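Local coordinates for protein putative alpha-ketoglutarate-dependent taurine dioxygenase (Burkholderia xenovorans, PDB 5HSX) that probably acts as an iron(II)- and 2-oxoglutarate-dependent dioxygenase of the TauD/TfdA family, with a sodium ion bound at its metal site in this crystal, at residues 80-85 with 291-296; 61-66 with 254-259. All coordinates share one frame; numbering follows the deposited sequence.

How the interactions relate
Interactions 1 and 2 illustrate how the parts of a jelly-roll are joined, by a loop bridged to the end of a strand and by side chains packed between sheets. Their segments alternate along the chain, in the order 61-66, 80-85, 254-259, 291-296, so neither contact is nested within the other in sequence. Both reach the seven-stranded mixed sheet, interaction 1 through strand 287-293 and interaction 2 through strand 59-62, with strands 263-267 and 135-140 lying between. Their centres are 22 Å apart and their nearest atoms about 10 Å, without touching. Interaction 1 fastens a loop to the end of a strand, whereas interaction 2 joins the mixed sheet to the edge strand 253-256 of the four-stranded antiparallel sheet.

Interaction 1 (80-85 with 291-296); sequences GELTLG and TTLVGD
The peptide carbonyls of Glu81 and Thr292 are each met by an N-H of the other segment. Val294 N comes to Glu81 O almost end-on, 2.8 Å away with a C=O...N angle of 164°, while Thr83 N reaches Thr292 O at 2.9 Å from a position tilted 25° out of the carbonyl plane. These bonds flank Leu82 and Leu293, whose CA atoms are 4.7 Å apart, in the pattern of a non-hydrogen-bonded antiparallel pair. The bridge is single, consistent with segments running at a steep angle to each other. One water accepts from Glu81 N and donates to Val294 O; a second accepts from Thr292 N and lies within hydrogen-bonding distance of Thr83 O.

Side chains add to the crossing. Thr83 turns its OG1 between its own backbone N and carbonyl carbon (chi1 69°), and this sets the hydroxyl 3.0 Å from Thr292 OG1 in a hydrogen bond that either could donate; the same OG1 has its stronger hydrogen bond with Tyr99 OH. The methyl of Thr83 lies against Thr292 OG1 and also touches Val294, CG2 to CG2 at 3.7 Å. Leu82 bends back so that CD1 rests against Thr291 CB at 3.6 Å and touches Leu293 CD2 at 4.0 Å.

The contact joins the loop that follows helix 69-77 to the end of strand 287-293. Asn323, just beyond helix 313-322, is a ligand of the sodium ion, which is about 8 Å from the Thr292 side chain. Leu82 also packs on Ser76 and Ala77 of helix 69-77, and Thr291 OG1 is hydrogen-bonded to Ser76 OG. Strand 135-140 flanks strand 287-293, while Thr83 and Thr292 both touch Val320 of helix 313-322.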
# COMPACT_ATOMS: atom_id res chain seq x y z
N GLY B 80 1.72 -17.04 24.19
CA GLY B 80 1.90 -18.37 23.64
C GLY B 80 3.29 -18.89 23.92
O GLY B 80 4.04 -18.33 24.71
N GLU B 81 3.61 -20.01 23.25
CA GLU B 81 4.92 -20.64 23.35
C GLU B 81 5.84 -20.08 22.28
O GLU B 81 5.47 -20.00 21.11
CB GLU B 81 4.81 -22.16 23.18
CG GLU B 81 4.29 -22.90 24.37
CD GLU B 81 5.27 -22.86 25.51
OE1 GLU B 81 5.10 -21.99 26.39
OE2 GLU B 81 6.22 -23.66 25.50
N LEU B 82 7.05 -19.71 22.68
CA LEU B 82 8.01 -19.15 21.74
C LEU B 82 8.63 -20.25 20.88
O LEU B 82 8.97 -21.32 21.39
CB LEU B 82 9.12 -18.40 22.49
CG LEU B 82 8.92 -16.99 23.05
CD1 LEU B 82 8.68 -16.03 21.93
CD2 LEU B 82 7.80 -16.92 24.07
N THR B 83 8.80 -19.98 19.59
CA THR B 83 9.61 -20.87 18.78
C THR B 83 11.08 -20.70 19.15
O THR B 83 11.51 -19.64 19.60
CB THR B 83 9.41 -20.59 17.28
OG1 THR B 83 9.99 -19.33 16.94
CG2 THR B 83 7.93 -20.57 16.93
N LEU B 84 11.84 -21.78 19.01
CA LEU B 84 13.26 -21.81 19.33
C LEU B 84 14.04 -21.96 18.04
O LEU B 84 13.78 -22.88 17.25
CB LEU B 84 13.57 -22.95 20.31
CG LEU B 84 12.76 -22.81 21.60
CD1 LEU B 84 12.92 -24.04 22.47
CD2 LEU B 84 13.16 -21.56 22.36
N GLY B 85 15.01 -21.07 17.83
CA GLY B 85 15.44 -20.67 16.50
C GLY B 85 16.34 -21.63 15.75
O GLY B 85 16.31 -22.85 15.95
N THR B 291 10.23 -12.34 17.48
CA THR B 291 9.89 -13.61 18.11
C THR B 291 8.65 -14.14 17.41
O THR B 291 7.89 -13.38 16.81
CB THR B 291 9.61 -13.43 19.60
OG1 THR B 291 8.54 -12.49 19.77
CG2 THR B 291 10.85 -12.92 20.34
N THR B 292 8.46 -15.46 17.45
CA THR B 292 7.22 -16.00 16.90
C THR B 292 6.68 -17.07 17.83
O THR B 292 7.41 -17.67 18.63
CB THR B 292 7.38 -16.55 15.45
OG1 THR B 292 7.89 -17.88 15.46
CG2 THR B 292 8.32 -15.69 14.61
N LEU B 293 5.37 -17.26 17.76
CA LEU B 293 4.64 -18.13 18.67
C LEU B 293 4.21 -19.39 17.94
O LEU B 293 3.69 -19.32 16.82
CB LEU B 293 3.43 -17.40 19.24
CG LEU B 293 3.74 -16.08 19.96
CD1 LEU B 293 2.46 -15.46 20.52
CD2 LEU B 293 4.76 -16.28 21.08
N VAL B 294 4.42 -20.54 18.59
CA VAL B 294 4.13 -21.85 18.00
C VAL B 294 2.64 -21.98 17.71
O VAL B 294 1.80 -21.70 18.58
CB VAL B 294 4.61 -22.96 18.94
CG1 VAL B 294 4.24 -24.35 18.42
CG2 VAL B 294 6.13 -22.85 19.18
N GLY B 295 2.30 -22.40 16.49
CA GLY B 295 0.92 -22.56 16.08
C GLY B 295 0.54 -24.03 15.95
O GLY B 295 1.36 -24.94 16.06
N ASP B 296 -0.75 -24.25 15.72
CA ASP B 296 -1.31 -25.59 15.55
C ASP B 296 -1.42 -25.94 14.07
O ASP B 296 -1.13 -25.13 13.19
CB ASP B 296 -2.66 -25.68 16.25
CG ASP B 296 -2.54 -25.85 17.76
OD1 ASP B 296 -1.68 -26.65 18.19
OD2 ASP B 296 -3.29 -25.20 18.50
O HOH W 1 1.71 -20.36 20.98
O HOH W 2 10.52 -16.97 18.85

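Interaction 2 (61-66 with 254-259); sequences FFREQF and VRFKWQ
Phe61 and Phe256 meet between the two sheets of the cupin-type jelly-roll, joining strand 59-62 of the mixed sheet to strand 253-256 of the antiparallel one. Aromatic stacking comes first: the rings form an offset stack, centroids 4.0 Å apart and planes only 7° from parallel, with Phe256 CD1 over the centre of the Phe61 ring. Phe256 turns its edge to Trp258, CE2 over the centre of that ring, and Phe61 meets Trp152 edge-to-face.

Packing of a flat cation follows. Bent at chi2 (-72°), Arg63 brings its guanidinium against Phe256, whose CE1 lies over one face, toward the rim, while Gln259 NE2 lies over the opposite face. The guanidinium and ring planes are 25° apart.

Hydrogen bonds fix the rotation of that group. Lys257 O sits in its plane and accepts from both terminal nitrogens, 2.9 Å from Arg63 NH1 and more loosely at 3.3 Å from Arg63 NH2. Ser262 OG is a further partner of NH1.

Water extends the contact at its outer end, where one molecule donates to Glu64 OE1 at 2.7 Å and, weakly, to Gln259 OE1 at 2.9 Å.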
# COMPACT_ATOMS: atom_id res chain seq x y z
N PHE B 61 -0.19 -2.55 16.72
CA PHE B 61 1.09 -1.85 16.75
C PHE B 61 1.26 -1.10 18.06
O PHE B 61 0.30 -0.54 18.60
CB PHE B 61 1.21 -0.86 15.58
CG PHE B 61 1.01 -1.49 14.23
CD1 PHE B 61 2.03 -2.21 13.63
CD2 PHE B 61 -0.19 -1.33 13.55
CE1 PHE B 61 1.85 -2.78 12.37
CE2 PHE B 61 -0.38 -1.89 12.30
CZ PHE B 61 0.65 -2.62 11.70
N PHE B 62 2.49 -1.08 18.57
CA PHE B 62 2.87 -0.28 19.72
C PHE B 62 3.95 0.70 19.31
O PHE B 62 4.72 0.44 18.37
CB PHE B 62 3.38 -1.16 20.88
CG PHE B 62 2.45 -2.28 21.29
CD1 PHE B 62 1.56 -2.11 22.35
CD2 PHE B 62 2.46 -3.49 20.62
CE1 PHE B 62 0.70 -3.15 22.73
CE2 PHE B 62 1.61 -4.53 20.99
CZ PHE B 62 0.73 -4.36 22.04
N ARG B 63 4.01 1.83 20.01
CA ARG B 63 5.02 2.85 19.78
C ARG B 63 5.77 3.14 21.07
O ARG B 63 5.23 2.99 22.17
CB ARG B 63 4.40 4.17 19.27
CG ARG B 63 3.59 4.05 17.99
CD ARG B 63 4.47 3.82 16.78
NE ARG B 63 3.74 4.07 15.55
CZ ARG B 63 4.27 4.01 14.33
NH1 ARG B 63 5.55 3.69 14.17
NH2 ARG B 63 3.52 4.26 13.26
N GLU B 64 7.03 3.57 20.92
CA GLU B 64 7.85 4.02 22.05
C GLU B 64 8.02 2.92 23.09
O GLU B 64 7.97 3.18 24.30
CB GLU B 64 7.26 5.28 22.69
CG GLU B 64 7.18 6.48 21.76
CD GLU B 64 8.54 6.97 21.34
OE1 GLU B 64 8.79 7.05 20.12
OE2 GLU B 64 9.37 7.25 22.23
N GLN B 65 8.23 1.69 22.63
CA GLN B 65 8.49 0.55 23.50
C GLN B 65 9.94 0.10 23.25
O GLN B 65 10.21 -0.67 22.33
CB GLN B 65 7.49 -0.57 23.23
CG GLN B 65 6.04 -0.13 23.29
CD GLN B 65 5.60 0.23 24.70
OE1 GLN B 65 6.11 -0.32 25.68
NE2 GLN B 65 4.66 1.16 24.82
N PHE B 66 10.86 0.58 24.08
CA PHE B 66 12.28 0.31 23.90
C PHE B 66 12.65 -0.87 24.79
O PHE B 66 12.79 -0.72 26.01
CB PHE B 66 13.10 1.56 24.20
CG PHE B 66 12.70 2.73 23.35
CD1 PHE B 66 13.20 2.87 22.06
CD2 PHE B 66 11.79 3.67 23.81
CE1 PHE B 66 12.82 3.94 21.26
CE2 PHE B 66 11.40 4.74 23.02
CZ PHE B 66 11.92 4.87 21.75
N VAL B 254 -3.10 -2.67 5.19
CA VAL B 254 -2.64 -1.55 6.00
C VAL B 254 -1.13 -1.44 5.85
O VAL B 254 -0.43 -2.45 5.71
CB VAL B 254 -3.05 -1.70 7.49
CG1 VAL B 254 -2.34 -2.91 8.14
CG2 VAL B 254 -2.78 -0.41 8.26
N ARG B 255 -0.62 -0.21 5.85
CA ARG B 255 0.80 0.09 5.74
C ARG B 255 1.28 0.73 7.03
O ARG B 255 0.58 1.55 7.63
CB ARG B 255 1.06 1.01 4.54
CG ARG B 255 2.52 1.37 4.28
CD ARG B 255 2.63 2.03 2.92
NE ARG B 255 3.98 2.52 2.67
CZ ARG B 255 4.42 2.90 1.47
NH1 ARG B 255 3.62 2.80 0.42
NH2 ARG B 255 5.67 3.35 1.32
N PHE B 256 2.49 0.36 7.47
CA PHE B 256 3.05 0.79 8.75
C PHE B 256 4.42 1.40 8.51
O PHE B 256 5.30 0.75 7.95
CB PHE B 256 3.16 -0.40 9.72
CG PHE B 256 3.60 -0.03 11.11
CD1 PHE B 256 2.75 0.68 11.95
CD2 PHE B 256 4.82 -0.45 11.60
CE1 PHE B 256 3.14 0.99 13.25
CE2 PHE B 256 5.21 -0.16 12.90
CZ PHE B 256 4.37 0.56 13.72
N LYS B 257 4.60 2.64 8.95
CA LYS B 257 5.91 3.28 8.90
C LYS B 257 6.56 3.14 10.26
O LYS B 257 6.04 3.64 11.27
CB LYS B 257 5.80 4.75 8.49
CG LYS B 257 7.17 5.43 8.46
CD LYS B 257 7.08 6.81 7.83
CE LYS B 257 8.48 7.41 7.63
NZ LYS B 257 9.23 7.64 8.90
N TRP B 258 7.70 2.45 10.30
CA TRP B 258 8.38 2.14 11.54
C TRP B 258 9.04 3.37 12.15
O TRP B 258 9.44 4.31 11.46
CB TRP B 258 9.45 1.07 11.31
CG TRP B 258 8.86 -0.25 10.98
CD1 TRP B 258 8.48 -0.70 9.75
CD2 TRP B 258 8.56 -1.30 11.91
NE1 TRP B 258 7.96 -1.97 9.86
CE2 TRP B 258 8.01 -2.36 11.17
CE3 TRP B 258 8.72 -1.45 13.29
CZ2 TRP B 258 7.60 -3.55 11.76
CZ3 TRP B 258 8.33 -2.63 13.88
CH2 TRP B 258 7.76 -3.67 13.12
N GLN B 259 9.14 3.35 13.48
CA GLN B 259 10.03 4.22 14.23
C GLN B 259 10.79 3.36 15.22
O GLN B 259 10.37 2.24 15.54
CB GLN B 259 9.26 5.33 14.97
CG GLN B 259 8.45 6.25 14.06
CD GLN B 259 7.64 7.26 14.85
OE1 GLN B 259 8.14 7.85 15.81
NE2 GLN B 259 6.38 7.44 14.47
O HOH W 3 2.43 4.31 10.15
O HOH W 4 7.16 6.36 18.07